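Local coordinates for protein separin (Saccharomyces cerevisiae, PDB 5U1T) that cleaves the MCD1/SCC1 subunit of cohesin as a caspase-like cysteine protease, allowing chromosomes to segregate at the onset of anaphase, at residues S447-K450 with K451-I454; H483-T486 with R487-I490; D1138-P1141 with I1142-N1145. One frame throughout, in Å; residues are numbered along the deposited sequence.

Contact 1: residues S447-K450 with K451-I454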
loop_
_atom_site.group_PDB
_atom_site.type_symbol
_atom_site.label_atom_id
_atom_site.label_comp_id
_atom_site.label_asym_id
_atom_site.label_seq_id
_atom_site.Cartn_x
_atom_site.Cartn_y
_atom_site.Cartn_z
ATOM N N SER A 447 -23.713 -21.230 32.745
ATOM C CA SER A 447 -22.991 -20.155 33.408
ATOM C C SER A 447 -21.612 -20.066 32.819
ATOM O O SER A 447 -21.252 -20.877 31.978
ATOM C CB SER A 447 -22.909 -20.372 34.923
ATOM O OG SER A 447 -21.830 -21.222 35.283
ATOM N N ALA A 448 -20.845 -19.081 33.266
ATOM C CA ALA A 448 -19.523 -18.848 32.721
ATOM C C ALA A 448 -18.590 -19.969 33.131
ATOM O O ALA A 448 -17.836 -20.481 32.312
ATOM C CB ALA A 448 -18.979 -17.507 33.179
ATOM N N GLN A 449 -18.653 -20.358 34.401
ATOM C CA GLN A 449 -17.815 -21.452 34.870
ATOM C C GLN A 449 -18.191 -22.759 34.180
ATOM O O GLN A 449 -17.325 -23.577 33.851
ATOM C CB GLN A 449 -17.906 -21.599 36.390
ATOM C CG GLN A 449 -16.764 -20.899 37.119
ATOM C CD GLN A 449 -15.381 -21.224 36.513
ATOM O OE1 GLN A 449 -15.084 -22.386 36.168
ATOM N NE2 GLN A 449 -14.533 -20.196 36.385
ATOM N N LYS A 450 -19.482 -22.946 33.934
ATOM C CA LYS A 450 -19.938 -24.193 33.336
ATOM C C LYS A 450 -19.486 -24.321 31.876
ATOM O O LYS A 450 -19.170 -25.426 31.417
ATOM C CB LYS A 450 -21.455 -24.317 33.465
ATOM C CG LYS A 450 -21.907 -24.579 34.889
ATOM C CD LYS A 450 -23.404 -24.840 34.979
ATOM C CE LYS A 450 -23.829 -25.198 36.399
ATOM N NZ LYS A 450 -23.853 -24.019 37.314
ATOM N N LYS A 451 -19.438 -23.192 31.166
ATOM C CA LYS A 451 -18.917 -23.151 29.797
ATOM C C LYS A 451 -17.437 -23.487 29.752
ATOM O O LYS A 451 -17.004 -24.252 28.900
ATOM C CB LYS A 451 -19.134 -21.780 29.161
ATOM C CG LYS A 451 -20.554 -21.501 28.755
ATOM C CD LYS A 451 -20.689 -20.142 28.099
ATOM C CE LYS A 451 -22.133 -19.688 28.108
ATOM N NZ LYS A 451 -22.195 -18.208 27.930
ATOM N N ILE A 452 -16.664 -22.906 30.663
ATOM C CA ILE A 452 -15.251 -23.227 30.764
ATOM C C ILE A 452 -15.048 -24.705 31.114
ATOM O O ILE A 452 -14.078 -25.329 30.721
ATOM C CB ILE A 452 -14.556 -22.336 31.801
ATOM C CG1 ILE A 452 -14.646 -20.881 31.363
ATOM C CG2 ILE A 452 -13.088 -22.703 31.935
ATOM C CD1 ILE A 452 -13.790 -19.959 32.183
ATOM N N GLU A 453 -15.996 -25.275 31.832
ATOM C CA GLU A 453 -15.905 -26.672 32.238
ATOM C C GLU A 453 -16.071 -27.606 31.050
ATOM O O GLU A 453 -15.266 -28.521 30.850
ATOM C CB GLU A 453 -16.960 -26.957 33.291
ATOM C CG GLU A 453 -16.553 -27.946 34.348
ATOM C CD GLU A 453 -17.445 -27.826 35.566
ATOM O OE1 GLU A 453 -18.269 -28.748 35.818
ATOM O OE2 GLU A 453 -17.328 -26.778 36.255
ATOM N N ILE A 454 -17.123 -27.359 30.268
ATOM C CA ILE A 454 -17.387 -28.106 29.044
ATOM C C ILE A 454 -16.216 -27.956 28.080
ATOM O O ILE A 454 -15.861 -28.897 27.368
ATOM C CB ILE A 454 -18.689 -27.633 28.368
ATOM C CG1 ILE A 454 -19.892 -27.944 29.267
ATOM C CG2 ILE A 454 -18.842 -28.246 26.975
ATOM C CD1 ILE A 454 -20.002 -29.409 29.679
#

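Contact 2: residues H483-T486 with R487-I490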
loop_
_atom_site.group_PDB
_atom_site.type_symbol
_atom_site.label_atom_id
_atom_site.label_comp_id
_atom_site.label_asym_id
_atom_site.label_seq_id
_atom_site.Cartn_x
_atom_site.Cartn_y
_atom_site.Cartn_z
ATOM N N HIS A 483 -14.077 -21.237 17.439
ATOM C CA HIS A 483 -15.464 -21.654 17.653
ATOM C C HIS A 483 -15.869 -21.849 19.114
ATOM O O HIS A 483 -17.064 -21.927 19.414
ATOM C CB HIS A 483 -15.747 -22.953 16.901
ATOM C CG HIS A 483 -15.587 -22.840 15.418
ATOM N ND1 HIS A 483 -16.662 -22.759 14.555
ATOM C CD2 HIS A 483 -14.480 -22.804 14.637
ATOM C CE1 HIS A 483 -16.223 -22.678 13.313
ATOM N NE2 HIS A 483 -14.902 -22.702 13.334
ATOM N N CYS A 484 -14.887 -21.945 20.012
ATOM C CA CYS A 484 -15.148 -22.364 21.386
ATOM C C CYS A 484 -14.520 -21.460 22.434
ATOM O O CYS A 484 -15.221 -20.976 23.319
ATOM C CB CYS A 484 -14.664 -23.798 21.603
ATOM S SG CYS A 484 -15.616 -25.061 20.717
ATOM N N PHE A 485 -13.212 -21.240 22.346
ATOM C CA PHE A 485 -12.484 -20.478 23.359
ATOM C C PHE A 485 -13.015 -19.063 23.503
ATOM O O PHE A 485 -13.159 -18.560 24.605
ATOM C CB PHE A 485 -10.997 -20.448 23.026
ATOM C CG PHE A 485 -10.179 -19.615 23.956
ATOM C CD1 PHE A 485 -9.796 -20.101 25.184
ATOM C CD2 PHE A 485 -9.767 -18.343 23.587
ATOM C CE1 PHE A 485 -9.034 -19.335 26.038
ATOM C CE2 PHE A 485 -9.000 -17.568 24.429
ATOM C CZ PHE A 485 -8.639 -18.060 25.664
ATOM N N THR A 486 -13.327 -18.433 22.380
ATOM C CA THR A 486 -13.780 -17.035 22.348
ATOM C C THR A 486 -15.142 -16.823 23.026
ATOM O O THR A 486 -15.471 -15.721 23.475
ATOM C CB THR A 486 -13.876 -16.548 20.909
ATOM O OG1 THR A 486 -14.705 -17.463 20.176
ATOM C CG2 THR A 486 -12.492 -16.478 20.269
ATOM N N ARG A 487 -15.921 -17.899 23.102
ATOM C CA ARG A 487 -17.190 -17.901 23.829
ATOM C C ARG A 487 -17.009 -17.919 25.344
ATOM O O ARG A 487 -17.967 -17.750 26.087
ATOM C CB ARG A 487 -18.024 -19.108 23.416
ATOM C CG ARG A 487 -18.088 -19.273 21.934
ATOM C CD ARG A 487 -18.919 -20.457 21.561
ATOM N NE ARG A 487 -20.315 -20.091 21.359
ATOM C CZ ARG A 487 -20.763 -19.446 20.286
ATOM N NH1 ARG A 487 -19.905 -19.083 19.326
ATOM N NH2 ARG A 487 -22.060 -19.154 20.178
ATOM N N LEU A 488 -15.790 -18.143 25.810
ATOM C CA LEU A 488 -15.584 -18.256 27.247
ATOM C C LEU A 488 -15.392 -16.902 27.871
ATOM O O LEU A 488 -15.524 -16.752 29.084
ATOM C CB LEU A 488 -14.384 -19.135 27.553
ATOM C CG LEU A 488 -14.505 -20.545 27.004
ATOM C CD1 LEU A 488 -13.171 -21.220 27.196
ATOM C CD2 LEU A 488 -15.633 -21.287 27.694
ATOM N N LYS A 489 -15.057 -15.924 27.035
ATOM C CA LYS A 489 -14.823 -14.567 27.502
ATOM C C LYS A 489 -13.930 -14.517 28.759
ATOM O O LYS A 489 -14.341 -14.014 29.803
ATOM C CB LYS A 489 -16.172 -13.877 27.766
ATOM C CG LYS A 489 -16.841 -13.309 26.498
ATOM C CD LYS A 489 -18.369 -13.321 26.592
ATOM C CE LYS A 489 -18.867 -12.945 27.993
ATOM N NZ LYS A 489 -20.358 -12.712 28.051
ATOM N N ILE A 490 -12.717 -15.055 28.664
ATOM C CA ILE A 490 -11.802 -15.039 29.800
ATOM C C ILE A 490 -10.672 -14.032 29.553
ATOM O O ILE A 490 -10.219 -13.838 28.414
ATOM C CB ILE A 490 -11.227 -16.453 30.091
ATOM C CG1 ILE A 490 -10.015 -16.754 29.213
ATOM C CG2 ILE A 490 -12.311 -17.528 29.924
ATOM C CD1 ILE A 490 -9.577 -18.189 29.263
#

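Contact 3: residues D1138-P1141 with I1142-N1145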
loop_
_atom_site.group_PDB
_atom_site.type_symbol
_atom_site.label_atom_id
_atom_site.label_comp_id
_atom_site.label_asym_id
_atom_site.label_seq_id
_atom_site.Cartn_x
_atom_site.Cartn_y
_atom_site.Cartn_z
ATOM N N ASP A 1138 13.145 37.199 -22.834
ATOM C CA ASP A 1138 13.201 35.816 -22.413
ATOM C C ASP A 1138 14.650 35.411 -22.285
ATOM O O ASP A 1138 15.554 36.134 -22.714
ATOM C CB ASP A 1138 12.457 34.917 -23.402
ATOM C CG ASP A 1138 11.624 33.863 -22.711
ATOM O OD1 ASP A 1138 12.149 33.199 -21.765
ATOM O OD2 ASP A 1138 10.429 33.714 -23.099
ATOM N N PHE A 1139 14.870 34.263 -21.666
ATOM C CA PHE A 1139 16.223 33.794 -21.492
ATOM C C PHE A 1139 16.335 32.400 -22.059
ATOM O O PHE A 1139 15.427 31.585 -21.882
ATOM C CB PHE A 1139 16.604 33.836 -20.030
ATOM C CG PHE A 1139 17.905 33.180 -19.734
ATOM C CD1 PHE A 1139 19.077 33.654 -20.296
ATOM C CD2 PHE A 1139 17.963 32.094 -18.874
ATOM C CE1 PHE A 1139 20.281 33.058 -20.008
ATOM C CE2 PHE A 1139 19.167 31.496 -18.582
ATOM C CZ PHE A 1139 20.325 31.978 -19.147
ATOM N N CYS A 1140 17.425 32.137 -22.773
ATOM C CA CYS A 1140 17.619 30.831 -23.390
ATOM C C CYS A 1140 18.436 29.941 -22.473
ATOM O O CYS A 1140 19.631 30.175 -22.254
ATOM C CB CYS A 1140 18.298 30.952 -24.751
ATOM S SG CYS A 1140 18.435 29.384 -25.651
ATOM N N PRO A 1141 17.771 28.922 -21.913
ATOM C CA PRO A 1141 18.380 27.978 -20.967
ATOM C C PRO A 1141 19.556 27.226 -21.623
ATOM O O PRO A 1141 20.671 27.154 -21.079
ATOM C CB PRO A 1141 17.218 27.027 -20.622
ATOM C CG PRO A 1141 16.264 27.123 -21.807
ATOM C CD PRO A 1141 16.391 28.547 -22.292
ATOM N N ILE A 1142 19.290 26.700 -22.816
ATOM C CA ILE A 1142 20.290 26.009 -23.617
ATOM C C ILE A 1142 21.520 26.875 -23.892
ATOM O O ILE A 1142 22.640 26.452 -23.626
ATOM C CB ILE A 1142 19.682 25.538 -24.974
ATOM C CG1 ILE A 1142 18.406 24.716 -24.733
ATOM C CG2 ILE A 1142 20.716 24.758 -25.808
ATOM C CD1 ILE A 1142 17.233 25.120 -25.607
ATOM N N THR A 1143 21.327 28.080 -24.420
ATOM C CA THR A 1143 22.482 28.849 -24.896
ATOM C C THR A 1143 22.962 29.930 -23.949
ATOM O O THR A 1143 24.101 30.376 -24.050
ATOM C CB THR A 1143 22.189 29.537 -26.218
ATOM O OG1 THR A 1143 21.082 30.434 -26.042
ATOM C CG2 THR A 1143 21.863 28.519 -27.284
ATOM N N GLY A 1144 22.079 30.373 -23.055
ATOM C CA GLY A 1144 22.373 31.497 -22.182
ATOM C C GLY A 1144 22.077 32.834 -22.838
ATOM O O GLY A 1144 22.313 33.884 -22.242
ATOM N N ASN A 1145 21.564 32.792 -24.067
ATOM C CA ASN A 1145 21.268 34.010 -24.819
ATOM C C ASN A 1145 20.110 34.792 -24.224
ATOM O O ASN A 1145 19.158 34.201 -23.720
ATOM C CB ASN A 1145 20.925 33.693 -26.292
ATOM C CG ASN A 1145 22.086 33.096 -27.067
ATOM O OD1 ASN A 1145 23.248 33.363 -26.779
ATOM N ND2 ASN A 1145 21.765 32.278 -28.061
#

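Contact 1: residues S447-K450 with K451-I454
The carbonyl oxygen of Lys450 takes three donors in the opening turns of helix 448-458. Ile454 N reaches Lys450 O at 3.0 Å along a nearly straight N-H (167°), Glu453 N adds a weak, bent bond to the same oxygen, and His408 NE2 of helix 408-425 brings a further weak one. Before this oxygen comes the N-cap. Ser447 stands just ahead of the helix, and its OG accepts from Lys450 N at 3.2 Å. The example illustrates how a hydroxyl replaces the missing preceding turn, since amides at the head of a helix have no helical carbonyl behind them.

Regular backbone bonding takes over at once. Lys451 N donates to Ser447 O at 3.1 Å, and Ile452 N to Ala448 O at 3.2 Å. Glu453 N divides itself between two acceptors: its stronger bond, to Gln449 O at 3.0 Å, is bent to 135°, as expected of an N-H that also leans toward Lys450 O.

The side chains of the second turn lie back against carbonyls of the first. In Lys451 the CG stands beside the backbone N (chi1 -74°), which swings the extended chain toward the N-terminus and lays it alongside Ser447 O, CG being 3.4 Å from that oxygen. Ile454 likewise has CG1 near Lys450 O, while its buried side chain packs on Leu411 and Leu412 of helix 408-425 and on Phe438, Phe441 and Ile442 of helix 431-444. Ile452 sends CG1 to Ala448 O at 3.4 Å, and its CD1 lies 4.3 Å from NE2 of the exposed Gln449.

Contact 2: residues H483-T486 with R487-I490
The C-terminal turn of helix 470-485 runs into the following loop here, with Cys484 and Phe485 presenting carbonyls to Arg487 and Leu488. A wider, pi-type turn at 483-485 gives way to bonds spanning three residues: Arg487 N to Cys484 O at 3.2 Å and Leu488 N to Phe485 O at 2.9 Å. Both donors stand well above the carbonyl planes, 59° and 54° out of them, so neither N-H points at a carbonyl lone pair.

Two apolar side chains then close on Phe485. Leu488 CD1 approaches ring atom CD1 of Phe485 at 4.1 Å, and Ile490 CD1 reaches CE1 of the same ring at 3.5 Å; each side chain crosses the Phe485 side chain at about a right angle. Between them Lys489 has left-handed backbone angles, consistent with a change of chain direction that puts Ile490 against the ring.

Arg487 folds back along the helix. Its CB lies 3.4 Å from Cys484 O and its CD 3.2 Å from His483 O, after which the chain bends at chi3 (91°) and carries the guanidinium to Glu439. There NH1 forms a salt bridge with Glu439 OE2, while His483 ND1 is hydrogen-bonded to the other oxygen, OE1, so one carboxylate ties together two residues a turn apart. A leucine at the arginine position would probably leave Glu439 OE2 without its cationic mate and that carboxylate freer to turn.

The helix end sits among three others: Cys484 packs on Ile435 and Ile442 of helix 431-444, Leu488 on Phe455 of helix 448-458, and Phe485 on Leu507 of helix 501-509.

Contact 3: residues D1138-P1141 with I1142-N1145
Backbone bonds between Cys1140 and the residues Gly1144 and Asn1145 close this turn. Cys1140 N donates to Asn1145 O at 2.9 Å, almost along the C=O axis, and Cys1140 O accepts from Gly1144 N at 2.6 Å, so the backbone N and O of Cys1140 both bind the returning chain.

Side-chain oxygens add shorter loops. Asp1138 OD1 accepts from Phe1139 N at 2.9 Å through its anti lone pair, and Thr1143 OG1 accepts from Asn1145 N at 3.1 Å in an ST turn, less certain because that hydroxyl is modelled too near Cys1140 SG.

Around the aromatic ring and the apolar groups, Phe1139 has CG opposite its backbone N (chi1 171°), which lays the ring beside Gly1144: the glycine's O meets the ring edge, near its plane, and Phe1180 stacks on the ring. Cys1140 CB lies 4.1 Å from Asn1145 CB.

Gly1144 has a positive phi (85°), where a CB would probably crowd the carbonyl oxygen of Thr1143. Pro1141 to Thr1143, with backbone angles in the right-handed helical region, followed by this left-handed glycine make the four-residue loop of a beta hairpin, here joining antiparallel strands 1132-1139 and 1146-1152.

In the fold
Contacts 1 and 2 are neighbours, their centres 10 Å apart: contact 1 opens helix 448-458 and contact 2 spans the end of the next helix, 470-485, and the loop after it. They touch directly: Ile452 CD1 meets Ile490 CG2 at 3.6 Å, and Leu488 CD2 lies 3.5 Å from Ile452 N, so the loop leaving one helix packs against the first turns of the helix before it. Contact 3 lies on the other side of the chain's centre, about 86 Å from contact 1 and 76 Å from contact 2, centre to centre. Its hairpin is in a different sheet from strand 1492-1494, which precedes the probable catalytic Cys1497, and all three contacts lie away from it.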